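Putative cellulase CEL6 (Mycobacterium tuberculosis, PDB 1UP3) probably hydrolyses internal beta-1,4-glucosidic bonds of cellulose as a family 6 endoglucanase, an inverting class of glycoside hydrolase. Local coordinates at residues R141-V144 with D145-R149; A172-D176 with V177-R181; S106-S110 with S111-I115. All blocks are in the same frame, centred on the assembly; numbering follows the deposited sequence. Where two conformers were deposited one is given.

Contact 1 (R141-V144 with D145-R149)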
loop_
_atom_site.group_PDB
_atom_site.type_symbol
_atom_site.label_atom_id
_atom_site.label_comp_id
_atom_site.label_asym_id
_atom_site.label_seq_id
_atom_site.Cartn_x
_atom_site.Cartn_y
_atom_site.Cartn_z
ATOM N N ARG A 141 -10.157 12.884 -1.019
ATOM C CA ARG A 141 -10.284 13.719 -2.208
ATOM C C ARG A 141 -9.216 14.825 -2.258
ATOM O O ARG A 141 -8.656 15.120 -3.334
ATOM C CB ARG A 141 -11.696 14.330 -2.283
ATOM C CG ARG A 141 -11.919 15.056 -3.620
ATOM C CD ARG A 141 -13.310 15.705 -3.783
ATOM N NE ARG A 141 -14.281 15.067 -2.950
ATOM C CZ ARG A 141 -14.872 15.532 -1.852
ATOM N NH1 ARG A 141 -14.712 16.786 -1.413
ATOM N NH2 ARG A 141 -15.686 14.689 -1.203
ATOM N N TYR A 142 -8.909 15.421 -1.110
ATOM C CA TYR A 142 -7.872 16.436 -1.017
ATOM C C TYR A 142 -6.509 15.859 -1.450
ATOM O O TYR A 142 -5.774 16.470 -2.218
ATOM C CB TYR A 142 -7.788 16.992 0.402
ATOM C CG TYR A 142 -6.838 18.175 0.500
ATOM C CD1 TYR A 142 -7.245 19.427 0.141
ATOM C CD2 TYR A 142 -5.507 17.998 0.888
ATOM C CE1 TYR A 142 -6.380 20.516 0.176
ATOM C CE2 TYR A 142 -4.627 19.091 0.941
ATOM C CZ TYR A 142 -5.085 20.344 0.552
ATOM O OH TYR A 142 -4.266 21.474 0.574
ATOM N N ALA A 143 -6.206 14.649 -0.981
ATOM C CA ALA A 143 -4.988 13.975 -1.393
ATOM C C ALA A 143 -4.924 13.777 -2.900
ATOM O O ALA A 143 -3.918 14.054 -3.516
ATOM C CB ALA A 143 -4.851 12.656 -0.669
ATOM N N VAL A 144 -5.996 13.303 -3.513
ATOM C CA VAL A 144 -6.031 13.088 -4.940
ATOM C C VAL A 144 -5.801 14.401 -5.658
ATOM O O VAL A 144 -4.956 14.503 -6.557
ATOM C CB VAL A 144 -7.369 12.459 -5.401
ATOM C CG1 VAL A 144 -7.491 12.489 -6.915
ATOM C CG2 VAL A 144 -7.494 11.019 -4.895
ATOM N N ASP A 145 -6.558 15.427 -5.260
ATOM C CA ASP A 145 -6.494 16.718 -5.956
ATOM C C ASP A 145 -5.121 17.360 -5.849
ATOM O O ASP A 145 -4.700 18.061 -6.776
ATOM C CB ASP A 145 -7.507 17.698 -5.374
ATOM C CG ASP A 145 -8.957 17.389 -5.750
ATOM O OD1 ASP A 145 -9.232 16.550 -6.644
ATOM O OD2 ASP A 145 -9.882 18.047 -5.213
ATOM N N THR A 146 -4.428 17.149 -4.739
ATOM C CA THR A 146 -3.139 17.813 -4.482
ATOM C C THR A 146 -1.971 17.038 -5.051
ATOM O O THR A 146 -1.044 17.617 -5.624
ATOM C CB THR A 146 -2.983 18.018 -2.992
ATOM O OG1 THR A 146 -4.150 18.714 -2.508
ATOM C CG2 THR A 146 -1.815 18.939 -2.666
ATOM N N LEU A 147 -1.983 15.729 -4.862
ATOM C CA LEU A 147 -0.888 14.884 -5.304
ATOM C C LEU A 147 -0.775 14.799 -6.824
ATOM O O LEU A 147 0.354 14.706 -7.342
ATOM C CB LEU A 147 -0.946 13.486 -4.696
ATOM C CG LEU A 147 -0.860 13.428 -3.172
ATOM C CD1 LEU A 147 -1.331 12.078 -2.686
ATOM C CD2 LEU A 147 0.576 13.755 -2.701
ATOM N N THR A 148 -1.911 14.844 -7.531
ATOM C CA THR A 148 -1.917 14.745 -8.984
ATOM C C THR A 148 -1.417 16.007 -9.679
ATOM O O THR A 148 -1.268 16.013 -10.893
ATOM C CB THR A 148 -3.287 14.321 -9.533
ATOM O OG1 THR A 148 -4.314 15.199 -9.056
ATOM C CG2 THR A 148 -3.645 12.917 -9.066
ATOM N N ARG A 149 -1.147 17.063 -8.926
ATOM C CA ARG A 149 -0.455 18.215 -9.487
ATOM C C ARG A 149 0.972 17.881 -9.901
ATOM O O ARG A 149 1.549 18.612 -10.700
ATOM C CB ARG A 149 -0.469 19.394 -8.518
ATOM C CG ARG A 149 -1.872 19.938 -8.253
ATOM C CD ARG A 149 -2.650 20.385 -9.486
ATOM N NE ARG A 149 -3.767 21.271 -9.142
ATOM C CZ ARG A 149 -4.575 21.860 -10.042
ATOM N NH1 ARG A 149 -4.384 21.696 -11.356
ATOM N NH2 ARG A 149 -5.570 22.637 -9.619
#

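Contact 2 (A172-D176 with V177-R181)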
loop_
_atom_site.group_PDB
_atom_site.type_symbol
_atom_site.label_atom_id
_atom_site.label_comp_id
_atom_site.label_asym_id
_atom_site.label_seq_id
_atom_site.Cartn_x
_atom_site.Cartn_y
_atom_site.Cartn_z
ATOM N N ALA A 172 -18.644 3.626 -5.693
ATOM C CA ALA A 172 -19.312 4.857 -5.286
ATOM C C ALA A 172 -18.383 5.767 -4.490
ATOM O O ALA A 172 -18.354 7.001 -4.709
ATOM C CB ALA A 172 -20.556 4.566 -4.484
ATOM N N ARG A 173 -17.650 5.189 -3.554
ATOM C CA ARG A 173 -16.711 5.950 -2.744
ATOM C C ARG A 173 -15.569 6.471 -3.602
ATOM O O ARG A 173 -15.139 7.616 -3.429
ATOM C CB ARG A 173 -16.214 5.124 -1.573
ATOM C CG ARG A 173 -17.322 4.743 -0.623
ATOM C CD ARG A 173 -16.910 3.920 0.573
ATOM N NE ARG A 173 -18.118 3.430 1.224
ATOM C CZ ARG A 173 -18.198 2.932 2.431
ATOM N NH1 ARG A 173 -17.139 2.831 3.222
ATOM N NH2 ARG A 173 -19.378 2.504 2.862
ATOM N N LEU A 174 -15.027 5.643 -4.489
ATOM C CA LEU A 174 -13.924 6.108 -5.369
ATOM C C LEU A 174 -14.387 7.255 -6.259
ATOM O O LEU A 174 -13.648 8.217 -6.475
ATOM C CB LEU A 174 -13.444 4.949 -6.243
ATOM C CG LEU A 174 -12.634 3.889 -5.490
ATOM C CD1 LEU A 174 -12.476 2.652 -6.367
ATOM C CD2 LEU A 174 -11.248 4.402 -5.122
ATOM N N ASN A 175 -15.620 7.159 -6.763
ATOM C CA ASN A 175 -16.142 8.211 -7.625
ATOM C C ASN A 175 -16.287 9.498 -6.832
ATOM O O ASN A 175 -15.945 10.563 -7.350
ATOM C CB ASN A 175 -17.436 7.764 -8.318
ATOM C CG ASN A 175 -17.161 6.791 -9.452
ATOM O OD1 ASN A 175 -16.103 6.858 -10.134
ATOM N ND2 ASN A 175 -18.102 5.875 -9.676
ATOM N N ASP A 176 -16.747 9.400 -5.592
ATOM C CA ASP A 176 -16.867 10.559 -4.713
ATOM C C ASP A 176 -15.553 11.253 -4.404
ATOM O O ASP A 176 -15.555 12.459 -4.171
ATOM C CB ASP A 176 -17.491 10.180 -3.386
ATOM C CG ASP A 176 -17.850 11.412 -2.548
ATOM O OD1 ASP A 176 -18.702 12.203 -3.018
ATOM O OD2 ASP A 176 -17.324 11.700 -1.437
ATOM N N VAL A 177 -14.433 10.528 -4.373
ATOM C CA VAL A 177 -13.163 11.179 -4.022
ATOM C C VAL A 177 -12.356 11.568 -5.261
ATOM O O VAL A 177 -11.224 11.966 -5.150
ATOM C CB VAL A 177 -12.307 10.325 -3.026
ATOM C CG1 VAL A 177 -13.083 10.022 -1.751
ATOM C CG2 VAL A 177 -11.806 9.048 -3.732
ATOM N N GLY A 178 -12.988 11.441 -6.425
ATOM C CA GLY A 178 -12.431 11.828 -7.696
ATOM C C GLY A 178 -11.390 10.907 -8.257
ATOM O O GLY A 178 -10.421 11.372 -8.809
ATOM N N VAL A 179 -11.588 9.596 -8.144
ATOM C CA VAL A 179 -10.686 8.605 -8.727
ATOM C C VAL A 179 -10.333 8.874 -10.207
ATOM O O VAL A 179 -9.249 8.513 -10.666
ATOM C CB VAL A 179 -11.246 7.167 -8.543
ATOM C CG1 VAL A 179 -12.519 6.970 -9.367
ATOM C CG2 VAL A 179 -10.226 6.109 -8.897
ATOM N N GLY A 180 -11.268 9.481 -10.931
ATOM C CA GLY A 180 -11.073 9.926 -12.301
ATOM C C GLY A 180 -9.877 10.828 -12.551
ATOM O O GLY A 180 -9.341 10.852 -13.679
ATOM N N ARG A 181 -9.474 11.594 -11.543
ATOM C CA ARG A 181 -8.322 12.468 -11.613
ATOM C C ARG A 181 -7.011 11.697 -11.356
ATOM O O ARG A 181 -5.950 12.109 -11.775
ATOM C CB ARG A 181 -8.491 13.581 -10.577
ATOM C CG ARG A 181 -7.518 14.712 -10.695
ATOM C CD ARG A 181 -7.843 15.958 -9.861
ATOM N NE ARG A 181 -9.215 16.458 -10.003
ATOM C CZ ARG A 181 -9.713 17.081 -11.073
ATOM N NH1 ARG A 181 -8.978 17.282 -12.162
ATOM N NH2 ARG A 181 -10.977 17.494 -11.062
#

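Contact 3 (S106-S110 with S111-I115)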
loop_
_atom_site.group_PDB
_atom_site.type_symbol
_atom_site.label_atom_id
_atom_site.label_comp_id
_atom_site.label_asym_id
_atom_site.label_seq_id
_atom_site.Cartn_x
_atom_site.Cartn_y
_atom_site.Cartn_z
ATOM N N SER A 106 4.810 18.964 -2.078
ATOM C CA SER A 106 5.950 19.856 -2.245
ATOM C C SER A 106 7.214 19.049 -2.460
ATOM O O SER A 106 8.070 19.405 -3.277
ATOM C CB SER A 106 6.110 20.774 -1.013
ATOM O OG SER A 106 6.764 20.141 0.091
ATOM N N GLY A 107 7.340 17.933 -1.775
ATOM C CA GLY A 107 8.508 17.113 -1.930
ATOM C C GLY A 107 8.521 16.297 -3.209
ATOM O O GLY A 107 9.585 15.977 -3.714
ATOM N N LEU A 108 7.348 15.951 -3.734
ATOM C CA LEU A 108 7.263 15.246 -5.014
ATOM C C LEU A 108 7.731 16.123 -6.177
ATOM O O LEU A 108 8.388 15.630 -7.083
ATOM C CB LEU A 108 5.843 14.770 -5.305
ATOM C CG LEU A 108 5.338 13.599 -4.435
ATOM C CD1 LEU A 108 3.858 13.367 -4.685
ATOM C CD2 LEU A 108 6.112 12.309 -4.679
ATOM N N GLY A 109 7.371 17.397 -6.166
ATOM C CA GLY A 109 7.643 18.294 -7.283
ATOM C C GLY A 109 7.077 17.710 -8.560
ATOM O O GLY A 109 5.875 17.444 -8.644
ATOM N N SER A 110 7.950 17.532 -9.555
ATOM C CA SER A 110 7.568 16.925 -10.821
ATOM C C SER A 110 8.219 15.562 -11.001
ATOM O O SER A 110 8.314 15.069 -12.133
ATOM C CB SER A 110 7.925 17.860 -11.989
ATOM O OG SER A 110 7.017 18.949 -12.044
ATOM N N SER A 111 8.643 14.941 -9.886
ATOM C CA SER A 111 9.390 13.687 -9.954
ATOM C C SER A 111 8.494 12.465 -10.106
ATOM O O SER A 111 7.342 12.456 -9.618
ATOM C CB SER A 111 10.272 13.531 -8.735
ATOM O OG SER A 111 11.137 14.653 -8.637
ATOM N N PRO A 112 9.004 11.423 -10.786
ATOM C CA PRO A 112 8.234 10.181 -10.932
ATOM C C PRO A 112 8.007 9.514 -9.583
ATOM O O PRO A 112 8.921 9.429 -8.762
ATOM C CB PRO A 112 9.143 9.293 -11.780
ATOM C CG PRO A 112 10.000 10.225 -12.460
ATOM C CD PRO A 112 10.290 11.317 -11.507
ATOM N N ALA A 113 6.781 9.070 -9.342
ATOM C CA ALA A 113 6.466 8.317 -8.130
ATOM C C ALA A 113 5.156 7.576 -8.345
ATOM O O ALA A 113 4.286 8.037 -9.091
ATOM C CB ALA A 113 6.371 9.227 -6.872
ATOM N N THR A 114 5.033 6.453 -7.674
ATOM C CA THR A 114 3.779 5.732 -7.537
ATOM C C THR A 114 3.306 5.932 -6.098
ATOM O O THR A 114 4.102 5.769 -5.170
ATOM C CB THR A 114 4.041 4.271 -7.833
ATOM O OG1 THR A 114 4.471 4.114 -9.185
ATOM C CG2 THR A 114 2.760 3.401 -7.685
ATOM N N ILE A 115 2.069 6.402 -5.921
ATOM C CA ILE A 115 1.551 6.744 -4.601
ATOM C C ILE A 115 0.322 5.915 -4.336
ATOM O O ILE A 115 -0.612 5.956 -5.125
ATOM C CB ILE A 115 1.200 8.232 -4.468
ATOM C CG1 ILE A 115 2.332 9.130 -5.002
ATOM C CG2 ILE A 115 0.855 8.565 -3.000
ATOM C CD1 ILE A 115 3.645 9.032 -4.273
HETATM O O HOH W 1 11.511 15.718 -5.928
HETATM O O HOH W 2 10.681 17.636 -8.848
#

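Contact 1 (R141-V144 with D145-R149)
Thr146 sits one helical turn after Tyr142 and sets its hydroxyl over one face of the tyrosine ring. Thr146 OG1 lies 3.5 Å above the ring plane, displaced toward the rim, with Tyr142 CE2 as its closest ring atom. With CG anti to the backbone N (chi1 -173°), the ring leans forward along the helix, toward Thr146. The hydroxyl does not give its proton to the ring. Thr146 OG1 donates to Tyr142 O at 2.8 Å, and Thr146 N binds the same oxygen from the opposite face of the carbonyl plane. Two bonds therefore grip one carbonyl.

The pattern recurs two residues on. Thr148 OG1 donates to Val144 O at 2.7 Å, and Thr148 N reaches that oxygen from the other face, at 3.2 Å. Both threonines thus fold their hydroxyls back on the last turns of the helix. Arg141 and Asp145 run side by side, but their charged groups do not meet: Arg141 NE is 5.8 Å from Asp145 OD2. The guanidinium pairs with Asp138 and Asp176, and its NE also binds Asp176 O. Toward helix 94-108, Ala143 CB packs on Leu147 CD1 at 4.1 Å.

This is the C-terminal end of helix 130-147. Tyr142, Ala143 and Thr146 rest on Ile101 of helix 94-108, and Tyr142 OH bonds to Asp102. Val144 and Thr148 face strand 153-158.

Contact 2 (A172-D176 with V177-R181)
Val179 folds back against Leu174 where helix 167-176 ends. Val179 N donates to Leu174 O at 3.0 Å in a nearly straight bond (164° at the hydrogen). Gly178 N donates to Asn175 O at 3.2 Å. That donor stands above the carbonyl plane, 67° out of it, and so does not lie on a lone pair. Together the two bonds form a Schellman motif, with Gly178 as its C-prime residue. The positive phi of Gly178 turns the chain back across the helix end.

The apolar contact lies beside these bonds. Val179 CG1 meets Leu174 CB at 3.8 Å and also touches Asn175 OD1 at 3.7 Å. A chi1 of 67° turns CG1 in toward Leu174, where it also lies close to Leu174 O. Val177 CG2 packs on the same oxygen, 3.4 Å from Leu174 O. Val177 N makes only weak bonds, to Arg173 O and Leu174 O.

A second shell of contacts surrounds the turn. Leu174 and Val177 both touch Leu122 of helix 121-124. Asn175 ND2 bonds to Leu208 O. Arg173 reaches out to Leu122 O and forms a salt bridge with Asp126.

The last carbonyls of the helix are thus largely engaged. Leu174 O has Val179 N as its main donor, and Asn175 O has Gly178 N. Asp176 O accepts from Arg141 NE of helix 130-147. The arginine's positive charge, shared with the carboxylates of Asp138 and Asp176, is probably favourable beside the negative end of the helix dipole. Val177 and Val179 are buried, so the cap combines the backbone bonds of the Schellman motif with apolar burial of the two valines.

Contact 3 (S106-S110 with S111-I115)
With chi1 at -71° and chi2 at 172°, Leu108 extends its CD2 methyl toward strand 113-117. There Leu108 CD2 lies 3.8 Å from Ala113 CB. Ile115 was modelled in two conformers. In the one given, with chi1 at -47°, it meets the leucine tip to tip, Leu108 CD2 being 4.1 Å from Ile115 CD1. One leucine branch then touches two residues of the strand. Ala113 and Ile115 both point their CB atoms toward the helix end, as residues two apart in a strand do.

The chain reverses between these groups in a type II' beta turn from Leu108 to Ser111. Gly109 takes the positive phi at its second position. Ser111 N closes the turn by donating to Leu108 O at 2.9 Å.

Two waters bind at the turn. One donates to Gly107 O at 2.9 Å. The other accepts from Ser110 N at 2.8 Å. In the Ser111 conformer given, OG bonds to both waters and so can link the last helical turn to the backbone of the beta turn. This bridge may not hold in the other conformer. The leucine, by contrast, is buried.

The turn connects helix 94-108 to strand 113-117 within the beta-alpha-beta unit that starts at strand 72-75. Leu108 also packs on Val57 and Thr61 of helix 50-66. Ile115 touches Leu73 and Leu75 of strand 72-75. On the other side of the strand, Ala113 and Ile115 make backbone bonds to Ala154 of strand 153-158.

In the fold
Along the chain the order is contact 3, contact 1, contact 2. Each lies at or just after the C-terminal end of a helix packed round the parallel sheet. Contacts 1 and 3 have centres about 12 Å apart and touch where Leu147 packs on Leu108 and Ile115. Contacts 1 and 2 are about 11 Å apart and are joined by Arg141 with Asp176, a long pair of Asp145 with Arg181, and packing. Contacts 2 and 3, with centres about 21 Å apart, do not touch. Contact 1 on helix 130-147 thus bridges the other two. The helices lead into strands of the family 6 alpha/beta barrel; strands 113-117 and 153-158 run to glycan-binding Asp120 and His161.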